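PDB 4EI0: uncharacterized hypothetical protein from Parabacteroides merdae, which is of unknown function, a member of the DUF4466 family built largely of antiparallel beta sheets. Local coordinates for residues Val56-Ala61 and Tyr112-Pro117. Residues are numbered along the deposited sequence; the frame is centred on the assembly and turned at random.
Sequences VVSSIA and YYYIIP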
loop_
_atom_site.group_PDB
_atom_site.type_symbol
_atom_site.label_atom_id
_atom_site.label_comp_id
_atom_site.label_asym_id
_atom_site.label_seq_id
_atom_site.Cartn_x
_atom_site.Cartn_y
_atom_site.Cartn_z
ATOM N N VAL B 56 12.321 -4.845 17.897
ATOM C CA VAL B 56 11.453 -5.066 19.066
ATOM C C VAL B 56 12.291 -5.733 20.140
ATOM O O VAL B 56 13.080 -6.665 19.842
ATOM C CB VAL B 56 10.304 -6.010 18.850
ATOM C CG1 VAL B 56 9.224 -5.691 19.874
ATOM C CG2 VAL B 56 9.814 -5.946 17.466
ATOM N N VAL B 57 12.164 -5.229 21.357
ATOM C CA VAL B 57 12.782 -5.821 22.540
ATOM C C VAL B 57 11.618 -6.361 23.367
ATOM O O VAL B 57 10.738 -5.615 23.740
ATOM C CB VAL B 57 13.589 -4.762 23.351
ATOM C CG1 VAL B 57 14.106 -5.370 24.656
ATOM C CG2 VAL B 57 14.751 -4.184 22.528
ATOM N N SER B 58 11.575 -7.665 23.593
ATOM C CA SER B 58 10.581 -8.264 24.509
ATOM C C SER B 58 11.165 -8.383 25.897
ATOM O O SER B 58 12.383 -8.420 26.051
ATOM C CB SER B 58 10.184 -9.676 24.064
ATOM O OG SER B 58 11.316 -10.493 24.023
ATOM N N SER B 59 10.299 -8.489 26.900
ATOM C CA SER B 59 10.757 -8.522 28.292
ATOM C C SER B 59 11.218 -9.940 28.679
ATOM O O SER B 59 11.947 -10.082 29.612
ATOM C CB SER B 59 9.659 -8.027 29.246
ATOM O OG SER B 59 8.536 -8.847 29.149
ATOM N N ILE B 60 10.764 -10.954 27.966
ATOM C CA ILE B 60 11.236 -12.320 28.128
ATOM C C ILE B 60 11.522 -12.780 26.694
ATOM O O ILE B 60 10.677 -12.654 25.784
ATOM C CB ILE B 60 10.172 -13.225 28.770
ATOM C CG1 ILE B 60 9.856 -12.807 30.221
ATOM C CG2 ILE B 60 10.648 -14.649 28.752
ATOM C CD1 ILE B 60 8.623 -13.497 30.779
ATOM N N ALA B 61 12.708 -13.330 26.481
ATOM C CA ALA B 61 13.142 -13.686 25.146
ATOM C C ALA B 61 12.189 -14.661 24.508
ATOM O O ALA B 61 11.821 -15.649 25.120
ATOM C CB ALA B 61 14.534 -14.304 25.221
ATOM N N TYR B 112 5.169 -8.567 13.431
ATOM C CA TYR B 112 6.079 -9.235 14.351
ATOM C C TYR B 112 5.333 -10.356 15.053
ATOM O O TYR B 112 4.188 -10.165 15.507
ATOM C CB TYR B 112 6.595 -8.237 15.371
ATOM C CG TYR B 112 7.310 -8.791 16.595
ATOM C CD1 TYR B 112 8.609 -9.258 16.527
ATOM C CD2 TYR B 112 6.707 -8.766 17.837
ATOM C CE1 TYR B 112 9.262 -9.747 17.637
ATOM C CE2 TYR B 112 7.342 -9.264 18.952
ATOM C CZ TYR B 112 8.614 -9.735 18.852
ATOM O OH TYR B 112 9.259 -10.176 19.965
ATOM N N TYR B 113 5.997 -11.498 15.130
ATOM C CA TYR B 113 5.485 -12.716 15.728
ATOM C C TYR B 113 6.382 -13.110 16.895
ATOM O O TYR B 113 7.561 -13.396 16.709
ATOM C CB TYR B 113 5.463 -13.813 14.670
ATOM C CG TYR B 113 4.510 -13.508 13.549
ATOM C CD1 TYR B 113 3.178 -13.886 13.618
ATOM C CD2 TYR B 113 4.942 -12.851 12.418
ATOM C CE1 TYR B 113 2.307 -13.623 12.583
ATOM C CE2 TYR B 113 4.088 -12.576 11.378
ATOM C CZ TYR B 113 2.779 -12.961 11.467
ATOM O OH TYR B 113 1.970 -12.642 10.458
ATOM N N TYR B 114 5.841 -13.040 18.110
ATOM C CA TYR B 114 6.535 -13.468 19.294
ATOM C C TYR B 114 6.049 -14.881 19.586
ATOM O O TYR B 114 4.848 -15.077 19.791
ATOM C CB TYR B 114 6.183 -12.577 20.454
ATOM C CG TYR B 114 6.743 -12.962 21.779
ATOM C CD1 TYR B 114 8.050 -12.664 22.103
ATOM C CD2 TYR B 114 5.958 -13.554 22.760
ATOM C CE1 TYR B 114 8.580 -12.955 23.360
ATOM C CE2 TYR B 114 6.479 -13.848 24.033
ATOM C CZ TYR B 114 7.781 -13.572 24.321
ATOM O OH TYR B 114 8.317 -13.840 25.532
ATOM N N ILE B 115 6.963 -15.857 19.626
ATOM C CA ILE B 115 6.573 -17.245 19.968
ATOM C C ILE B 115 6.783 -17.355 21.487
ATOM O O ILE B 115 7.871 -17.149 21.971
ATOM C CB ILE B 115 7.365 -18.299 19.203
ATOM C CG1 ILE B 115 7.319 -18.076 17.688
ATOM C CG2 ILE B 115 6.780 -19.698 19.461
ATOM C CD1 ILE B 115 5.926 -18.093 17.076
ATOM N N ILE B 116 5.701 -17.627 22.225
ATOM C CA ILE B 116 5.661 -17.617 23.687
ATOM C C ILE B 116 6.520 -18.743 24.207
ATOM O O ILE B 116 6.307 -19.883 23.829
ATOM C CB ILE B 116 4.168 -17.702 24.215
ATOM C CG1 ILE B 116 3.336 -16.540 23.683
ATOM C CG2 ILE B 116 4.084 -17.711 25.708
ATOM C CD1 ILE B 116 1.833 -16.704 23.783
ATOM N N PRO B 117 7.557 -18.425 25.037
ATOM C CA PRO B 117 8.512 -19.466 25.452
ATOM C C PRO B 117 8.039 -20.072 26.769
ATOM O O PRO B 117 7.273 -19.426 27.487
ATOM C CB PRO B 117 9.781 -18.673 25.696
ATOM C CG PRO B 117 9.248 -17.376 26.299
ATOM C CD PRO B 117 8.011 -17.091 25.502
#
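Tyr114 reaches across from the end of its strand and donates a hydrogen bond from its hydroxyl to the backbone carbonyl of Ile60, with OH 2.7 Å from Ile60 O. Its CG lies anti to the backbone N (chi1 175°), which sends the ring over to the 56-61 side, and the carbonyl oxygen meets the ring at its edge, in the ring plane. The same oxygen takes a second bond from Ser58 OG, at 2.9 Å. Both donors stand well out of the carbonyl plane, on opposite faces, so the oxygen is gripped from two sides and the turn after Ser58 is tied to the opposing strand. Ser58 also brings its CB to within 3.7 Å of Tyr114 CE1, obliquely to the ring. A phenylalanine in place of Tyr114 would probably deprive Ile60 O of one of its two donors and cut the hydrogen bond that ties the two segments, the Ser58 bond within 56-61 remaining.

Tyr112 works differently, by its face. Val56 CG2 sits over that ring in a CH-pi contact, 3.8 Å from the centroid of Tyr112 and 16° off the normal. Beyond the strand ends, Pro117 CG packs against Ile60 CG2 at 3.9 Å and nears Ala61 O.

The axes of 56-58 and 112-115 come within 10.1 Å and point nearly the same way, 20° apart, a face-to-face packing of two sheets as in a beta sandwich. Strand 51-58 lies between 96-100 and 124-133, and Phe127 of strand 124-133 meets the Tyr114 ring edge-to-face; strand 107-115 lies between 35-43 and 67-75, and Phe68 of strand 67-75 meets Tyr112.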